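Long-range contacts in integron Cassette Protein Hfx_Cass5 (Unidentified, PDB 3IF4), which is of unknown function but is encoded by a mobile integron gene cassette and assembles as a two-chain protein with a sheet continued across the interface: residues A[23-29]-A[40-45]; A[34-38]-A[69-73]. One frame throughout, in Å; residues are numbered along the deposited sequence.

Both contacts belong to the hairpin of strands 23-32 and 38-42, at different ends of it. Contact 1 joins most of the first strand to the end of the second and the loop after it. Contact 2 joins the hairpin turn, 34-38, to the loop 69-73 between strand 65-67 and helix 76-89. Their centres lie about 21 Å apart; their segments adjoin along strand 38-42 but do not otherwise touch. Along the chain their segments alternate: 23-29, 34-38, 40-45, 69-73. Strand 38-42 sits between strands 23-32 and 65-67 in the antiparallel sheet. Both contacts also touch the second subunit, so the hairpin contributes to the dimer at each end.

Contact 1: residues A[23-29]-A[40-45]; sequences KQEFVAA and VTPGES
Glu25 holds Glu44 and Ser45, in the loop that follows strand 38-42. Its CG lies anti to the backbone N (chi1 173°), and the extended chain carries the carboxylate to them. Glu25 OE2 accepts two backbone bonds, from Ser45 N at 2.9 Å and from Glu44 N at 3.0 Å. Both donors come from the same face of the carboxylate; Glu44 N stands well above the plane. Glu25 OE1 takes the Ser45 OG hydroxyl on its syn lone pair, at 2.5 Å.

The charged groups form a network. Lys23 NZ makes a salt bridge to Glu44 OE2 at 2.9 Å and a longer, weak one to Glu25 OE1 at 3.3 Å. A water joins Glu44 OE2 to Phe26 N.

The backbone pairing is antiparallel and contains a classic beta bulge. Ala28 N (2.8 Å) and Ala29 N (3.3 Å) both donate to Thr41 O. Thr41 N returns a nearly straight bond to Ala29 O.

The apolar contact is small. Val27 CG2 meets Val40 CG1 at 4.0 Å, the side chains crossing at about a right angle. Leu94 of the second subunit packs on Val27, and a strand of that subunit pairs in parallel with strand 23-32, extending the sheet across the interface.

The two amide bonds and the short Ser45 hydroxyl bond hold both oxygens of the buried carboxylate, which should fix its rotation. With Lys23 nearby, they probably stabilise its negative charge despite the close Glu44 carboxylate.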
ATOM      1  N   LYS A  23      23.257  14.714   4.894  1.00 46.56           N
ATOM      2  CA  LYS A  23      24.421  13.854   5.019  1.00 45.24           C
ATOM      3  C   LYS A  23      24.358  12.739   3.983  1.00 47.44           C
ATOM      4  O   LYS A  23      23.397  11.963   3.947  1.00 46.73           O
ATOM      5  CB  LYS A  23      24.469  13.268   6.435  1.00 54.10           C
ATOM      6  CG  LYS A  23      25.339  12.023   6.616  1.00 58.14           C
ATOM      7  CD  LYS A  23      24.770  11.132   7.724  1.00 56.72           C
ATOM      8  CE  LYS A  23      25.830  10.260   8.381  1.00 56.14           C
ATOM      9  NZ  LYS A  23      26.695   9.553   7.403  1.00 61.77           N
ATOM     10  N   GLN A  24      25.377  12.666   3.136  1.00 37.77           N
ATOM     11  CA  GLN A  24      25.479  11.585   2.163  1.00 36.62           C
ATOM     12  C   GLN A  24      26.048  10.352   2.869  1.00 35.99           C
ATOM     13  O   GLN A  24      26.926  10.472   3.721  1.00 37.71           O
ATOM     14  CB  GLN A  24      26.369  12.018   0.997  1.00 42.46           C
ATOM     15  CG  GLN A  24      26.148  11.263  -0.303  1.00 47.00           C
ATOM     16  CD  GLN A  24      26.986  11.815  -1.452  1.00 52.65           C
ATOM     17  OE1 GLN A  24      26.816  11.417  -2.603  1.00 51.94           O
ATOM     18  NE2 GLN A  24      27.889  12.744  -1.142  1.00 55.11           N
ATOM     19  N   GLU A  25      25.551   9.167   2.524  1.00 30.28           N
ATOM     20  CA  GLU A  25      25.909   7.958   3.264  1.00 27.72           C
ATOM     21  C   GLU A  25      25.813   6.703   2.393  1.00 29.08           C
ATOM     22  O   GLU A  25      24.913   6.582   1.564  1.00 34.12           O
ATOM     23  CB  GLU A  25      24.994   7.827   4.492  1.00 36.03           C
ATOM     24  CG  GLU A  25      25.118   6.523   5.283  1.00 40.79           C
ATOM     25  CD  GLU A  25      24.257   6.531   6.541  1.00 40.54           C
ATOM     26  OE1 GLU A  25      24.072   7.619   7.117  1.00 42.82           O
ATOM     27  OE2 GLU A  25      23.765   5.461   6.958  1.00 36.94           O
ATOM     28  N   PHE A  26      26.741   5.771   2.587  1.00 28.52           N
ATOM     29  CA  PHE A  26      26.744   4.532   1.814  1.00 35.04           C
ATOM     30  C   PHE A  26      25.670   3.548   2.270  1.00 32.95           C
ATOM     31  O   PHE A  26      25.423   3.379   3.461  1.00 25.21           O
ATOM     32  CB  PHE A  26      28.109   3.842   1.894  1.00 25.47           C
ATOM     33  CG  PHE A  26      29.093   4.318   0.868  1.00 39.04           C
ATOM     34  CD1 PHE A  26      28.808   4.210  -0.484  1.00 37.32           C
ATOM     35  CD2 PHE A  26      30.316   4.855   1.254  1.00 44.21           C
ATOM     36  CE1 PHE A  26      29.717   4.639  -1.436  1.00 45.53           C
ATOM     37  CE2 PHE A  26      31.227   5.287   0.308  1.00 41.31           C
ATOM     38  CZ  PHE A  26      30.926   5.182  -1.038  1.00 45.52           C
ATOM     39  N   VAL A  27      25.042   2.882   1.312  1.00 32.94           N
ATOM     40  CA  VAL A  27      24.156   1.779   1.639  1.00 24.82           C
ATOM     41  C   VAL A  27      24.999   0.530   1.857  1.00 27.93           C
ATOM     42  O   VAL A  27      25.747   0.130   0.971  1.00 26.38           O
ATOM     43  CB  VAL A  27      23.180   1.511   0.500  1.00 23.54           C
ATOM     44  CG1 VAL A  27      22.502   0.167   0.704  1.00 22.04           C
ATOM     45  CG2 VAL A  27      22.176   2.662   0.379  1.00 22.18           C
ATOM     46  N   ALA A  28      24.882  -0.091   3.025  1.00 29.79           N
ATOM     47  CA  ALA A  28      25.624  -1.324   3.286  1.00 29.02           C
ATOM     48  C   ALA A  28      24.992  -2.561   2.627  1.00 29.36           C
ATOM     49  O   ALA A  28      25.702  -3.497   2.262  1.00 29.16           O
ATOM     50  CB  ALA A  28      25.807  -1.545   4.786  1.00 24.05           C
ATOM     51  N   ALA A  29      23.669  -2.581   2.476  1.00 30.79           N
ATOM     52  CA  ALA A  29      23.037  -3.725   1.813  1.00 31.65           C
ATOM     53  C   ALA A  29      21.649  -3.464   1.223  1.00 32.61           C
ATOM     54  O   ALA A  29      20.864  -2.663   1.744  1.00 27.78           O
ATOM     55  CB  ALA A  29      23.007  -4.944   2.747  1.00 22.86           C
ATOM     56  N   VAL A  40      16.675  -1.872   2.836  1.00 25.15           N
ATOM     57  CA  VAL A  40      17.839  -1.029   2.630  1.00 31.10           C
ATOM     58  C   VAL A  40      18.536  -0.803   3.975  1.00 33.81           C
ATOM     59  O   VAL A  40      17.967  -0.207   4.893  1.00 32.20           O
ATOM     60  CB  VAL A  40      17.478   0.334   1.996  1.00 33.97           C
ATOM     61  CG1 VAL A  40      18.733   1.201   1.863  1.00 29.24           C
ATOM     62  CG2 VAL A  40      16.815   0.144   0.642  1.00 22.19           C
ATOM     63  N   THR A  41      19.758  -1.310   4.088  1.00 24.29           N
ATOM     64  CA  THR A  41      20.529  -1.216   5.319  1.00 27.52           C
ATOM     65  C   THR A  41      21.549  -0.093   5.198  1.00 24.79           C
ATOM     66  O   THR A  41      22.515  -0.213   4.450  1.00 32.82           O
ATOM     67  CB  THR A  41      21.291  -2.523   5.596  1.00 28.97           C
ATOM     68  OG1 THR A  41      20.370  -3.623   5.571  1.00 30.63           O
ATOM     69  CG2 THR A  41      21.998  -2.458   6.948  1.00 24.15           C
ATOM     70  N   PRO A  42      21.329   1.008   5.928  1.00 28.70           N
ATOM     71  CA  PRO A  42      22.234   2.157   5.881  1.00 23.60           C
ATOM     72  C   PRO A  42      23.579   1.800   6.498  1.00 28.70           C
ATOM     73  O   PRO A  42      23.658   0.892   7.324  1.00 30.43           O
ATOM     74  CB  PRO A  42      21.523   3.205   6.742  1.00 23.93           C
ATOM     75  CG  PRO A  42      20.112   2.696   6.921  1.00 33.25           C
ATOM     76  CD  PRO A  42      20.224   1.215   6.878  1.00 25.46           C
ATOM     77  N   GLY A  43      24.626   2.507   6.091  1.00 34.43           N
ATOM     78  CA  GLY A  43      25.960   2.252   6.598  1.00 34.23           C
ATOM     79  C   GLY A  43      26.119   2.559   8.075  1.00 35.57           C
ATOM     80  O   GLY A  43      26.852   1.867   8.769  1.00 39.90           O
ATOM     81  N   GLU A  44      25.428   3.588   8.560  1.00 35.31           N
ATOM     82  CA  GLU A  44      25.658   4.061   9.921  1.00 40.80           C
ATOM     83  C   GLU A  44      24.430   4.664  10.605  1.00 35.27           C
ATOM     84  O   GLU A  44      24.266   4.533  11.811  1.00 37.11           O
ATOM     85  CB  GLU A  44      26.837   5.050   9.957  1.00 49.59           C
ATOM     86  CG  GLU A  44      26.898   6.020   8.778  1.00 64.13           C
ATOM     87  CD  GLU A  44      28.196   6.830   8.726  1.00 76.94           C
ATOM     88  OE1 GLU A  44      28.882   6.944   9.768  1.00 84.90           O
ATOM     89  OE2 GLU A  44      28.527   7.361   7.640  1.00 72.13           O
ATOM     90  N   SER A  45      23.564   5.322   9.843  1.00 25.90           N
ATOM     91  CA  SER A  45      22.418   5.994  10.445  1.00 40.76           C
ATOM     92  C   SER A  45      21.292   5.037  10.859  1.00 34.57           C
ATOM     93  O   SER A  45      21.140   3.950  10.295  1.00 28.73           O
ATOM     94  CB  SER A  45      21.872   7.060   9.498  1.00 42.61           C
ATOM     95  OG  SER A  45      22.833   8.070   9.279  1.00 44.78           O
TER
HETATM   96  O   HOH W   1      28.587   6.379   4.578  1.00 39.15           O
HETATM   97  O   HOH W   2      19.611  -4.985   3.519  1.00 27.58           O

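Contact 2: residues A[34-38]-A[69-73]; sequences GTGRI and PVPRE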
ATOM      1  N   GLY A  34      12.550 -13.103   2.794  1.00 33.12           N
ATOM      2  CA  GLY A  34      11.765 -14.283   2.478  1.00 40.33           C
ATOM      3  C   GLY A  34      10.291 -14.003   2.247  1.00 40.10           C
ATOM      4  O   GLY A  34       9.593 -14.788   1.596  1.00 45.75           O
ATOM      5  N   THR A  35       9.808 -12.889   2.784  1.00 40.41           N
ATOM      6  CA  THR A  35       8.412 -12.507   2.589  1.00 39.86           C
ATOM      7  C   THR A  35       8.241 -11.562   1.396  1.00 41.29           C
ATOM      8  O   THR A  35       7.128 -11.179   1.059  1.00 42.86           O
ATOM      9  CB  THR A  35       7.807 -11.882   3.859  1.00 40.25           C
ATOM     10  OG1 THR A  35       6.391 -11.752   3.700  1.00 63.04           O
ATOM     11  CG2 THR A  35       8.396 -10.522   4.119  1.00 39.39           C
ATOM     12  N   GLY A  36       9.345 -11.186   0.757  1.00 39.67           N
ATOM     13  CA  GLY A  36       9.270 -10.410  -0.467  1.00 29.22           C
ATOM     14  C   GLY A  36       9.437  -8.915  -0.266  1.00 35.45           C
ATOM     15  O   GLY A  36       9.371  -8.149  -1.224  1.00 30.34           O
ATOM     16  N   ARG A  37       9.649  -8.491   0.974  1.00 28.21           N
ATOM     17  CA  ARG A  37       9.931  -7.080   1.250  1.00 34.05           C
ATOM     18  C   ARG A  37      11.370  -6.703   0.851  1.00 34.86           C
ATOM     19  O   ARG A  37      12.296  -7.508   0.971  1.00 26.85           O
ATOM     20  CB  ARG A  37       9.686  -6.767   2.727  1.00 33.14           C
ATOM     21  CG  ARG A  37       8.301  -7.176   3.201  1.00 34.28           C
ATOM     22  CD  ARG A  37       8.083  -6.842   4.656  1.00 38.74           C
ATOM     23  NE  ARG A  37       9.065  -7.490   5.521  1.00 43.99           N
ATOM     24  CZ  ARG A  37       9.031  -7.442   6.849  1.00 53.12           C
ATOM     25  NH1 ARG A  37       8.056  -6.778   7.461  1.00 60.97           N
ATOM     26  NH2 ARG A  37       9.964  -8.057   7.569  1.00 51.86           N
ATOM     27  N   ILE A  38      11.552  -5.486   0.354  1.00 26.76           N
ATOM     28  CA  ILE A  38      12.891  -5.026   0.032  1.00 26.09           C
ATOM     29  C   ILE A  38      13.459  -4.188   1.177  1.00 28.39           C
ATOM     30  O   ILE A  38      12.796  -3.279   1.693  1.00 29.21           O
ATOM     31  CB  ILE A  38      12.955  -4.268  -1.313  1.00 23.80           C
ATOM     32  CG1 ILE A  38      14.396  -3.830  -1.594  1.00 23.06           C
ATOM     33  CG2 ILE A  38      11.998  -3.083  -1.319  1.00 23.81           C
ATOM     34  CD1 ILE A  38      14.669  -3.484  -3.049  1.00 23.61           C
ATOM     35  N   PRO A  69       6.595  -2.680   2.644  1.00 38.33           N
ATOM     36  CA  PRO A  69       5.619  -3.706   3.012  1.00 38.04           C
ATOM     37  C   PRO A  69       5.807  -4.907   2.100  1.00 43.31           C
ATOM     38  O   PRO A  69       6.674  -4.872   1.225  1.00 37.52           O
ATOM     39  CB  PRO A  69       4.275  -3.048   2.696  1.00 29.56           C
ATOM     40  CG  PRO A  69       4.567  -1.591   2.510  1.00 37.78           C
ATOM     41  CD  PRO A  69       5.959  -1.525   1.996  1.00 39.26           C
ATOM     42  N   VAL A  70       5.008  -5.952   2.294  1.00 45.38           N
ATOM     43  CA  VAL A  70       5.035  -7.089   1.389  1.00 40.57           C
ATOM     44  C   VAL A  70       4.496  -6.625   0.043  1.00 40.12           C
ATOM     45  O   VAL A  70       3.550  -5.852  -0.010  1.00 40.82           O
ATOM     46  CB  VAL A  70       4.193  -8.258   1.931  1.00 43.52           C
ATOM     47  CG1 VAL A  70       4.154  -9.401   0.930  1.00 48.94           C
ATOM     48  CG2 VAL A  70       4.745  -8.740   3.261  1.00 33.51           C
ATOM     49  N   PRO A  71       5.119  -7.065  -1.056  1.00 50.27           N
ATOM     50  CA  PRO A  71       4.614  -6.736  -2.396  1.00 57.75           C
ATOM     51  C   PRO A  71       3.219  -7.316  -2.617  1.00 61.61           C
ATOM     52  O   PRO A  71       2.826  -8.223  -1.887  1.00 64.06           O
ATOM     53  CB  PRO A  71       5.611  -7.448  -3.316  1.00 60.03           C
ATOM     54  CG  PRO A  71       6.205  -8.533  -2.441  1.00 57.38           C
ATOM     55  CD  PRO A  71       6.361  -7.845  -1.130  1.00 50.87           C
ATOM     56  N   ARG A  72       2.494  -6.793  -3.587  1.00 60.84           N
ATOM     57  CA  ARG A  72       1.209  -7.351  -3.981  1.00 60.99           C
ATOM     58  C   ARG A  72       0.653  -6.723  -5.258  1.00 53.52           C
ATOM     59  O   ARG A  72       0.709  -5.537  -5.415  1.00 47.84           O
ATOM     60  CB  ARG A  72       0.222  -7.278  -2.820  1.00 69.01           C
ATOM     61  CG  ARG A  72      -0.190  -5.912  -2.382  1.00 74.45           C
ATOM     62  CD  ARG A  72      -1.081  -5.949  -1.181  1.00 80.52           C
ATOM     63  NE  ARG A  72      -1.505  -4.617  -0.802  1.00 84.81           N
ATOM     64  CZ  ARG A  72      -0.797  -3.781  -0.065  1.00 81.79           C
ATOM     65  NH1 ARG A  72       0.392  -4.123   0.365  1.00 74.11           N
ATOM     66  NH2 ARG A  72      -1.275  -2.594   0.221  1.00 84.17           N
ATOM     67  N   GLU A  73       0.143  -7.546  -6.171  1.00 54.14           N
ATOM     68  CA  GLU A  73      -0.531  -7.041  -7.360  1.00 56.86           C
ATOM     69  C   GLU A  73      -1.806  -6.304  -6.967  1.00 58.16           C
ATOM     70  O   GLU A  73      -2.372  -6.537  -5.891  1.00 39.44           O
ATOM     71  CB  GLU A  73      -0.942  -8.177  -8.299  1.00 62.11           C
ATOM     72  CG  GLU A  73      -0.003  -9.354  -8.400  1.00 71.36           C
ATOM     73  CD  GLU A  73      -0.601 -10.462  -9.254  1.00 82.00           C
ATOM     74  OE1 GLU A  73      -1.815 -10.390  -9.551  1.00 84.78           O
ATOM     75  OE2 GLU A  73       0.131 -11.401  -9.631  1.00 85.27           O
TER
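Pro71 packs against the backbone of Gly36 in the tightest part of this contact. Pro71 CD lies 3.0 Å from Gly36 O, and Pro71 CG is 3.4 Å from the same oxygen. Gly36 has a positive phi of 97°, and the absence of a side chain lets the proline ring come this near. Gly36 O is also hydrogen-bonded to Tyr76 OH of the second subunit, and that tyrosine also packs on Pro71.

Beside this, Arg37 lays CG and CD over the face of the peptide between Pro69 and Val70. Its CG is 3.4 Å from Pro69 O and 3.6 Å from Val70 N. The chain bends at chi3 (-59°), and the guanidinium turns to Asp33 in a salt bridge through Arg37 NE. Arg37 thus meets this loop with its methylenes and uses its charge within the hairpin.

The solvent side is the exposed pair Thr35 and Val70, whose side chains cross at about a right angle. Val70 CG2 sits 3.5 Å from Thr35 OG1 and 3.9 Å from Arg37 CG. The other methyl, Val70 CG1, touches Thr35 O at 3.5 Å.

The two loops therefore meet through van der Waals packing, mostly methyl and methylene groups laid against carbonyl oxygens, with one methyl beside a hydroxyl. Shape joins them, while polar bonding comes from neighbours, the second subunit among them.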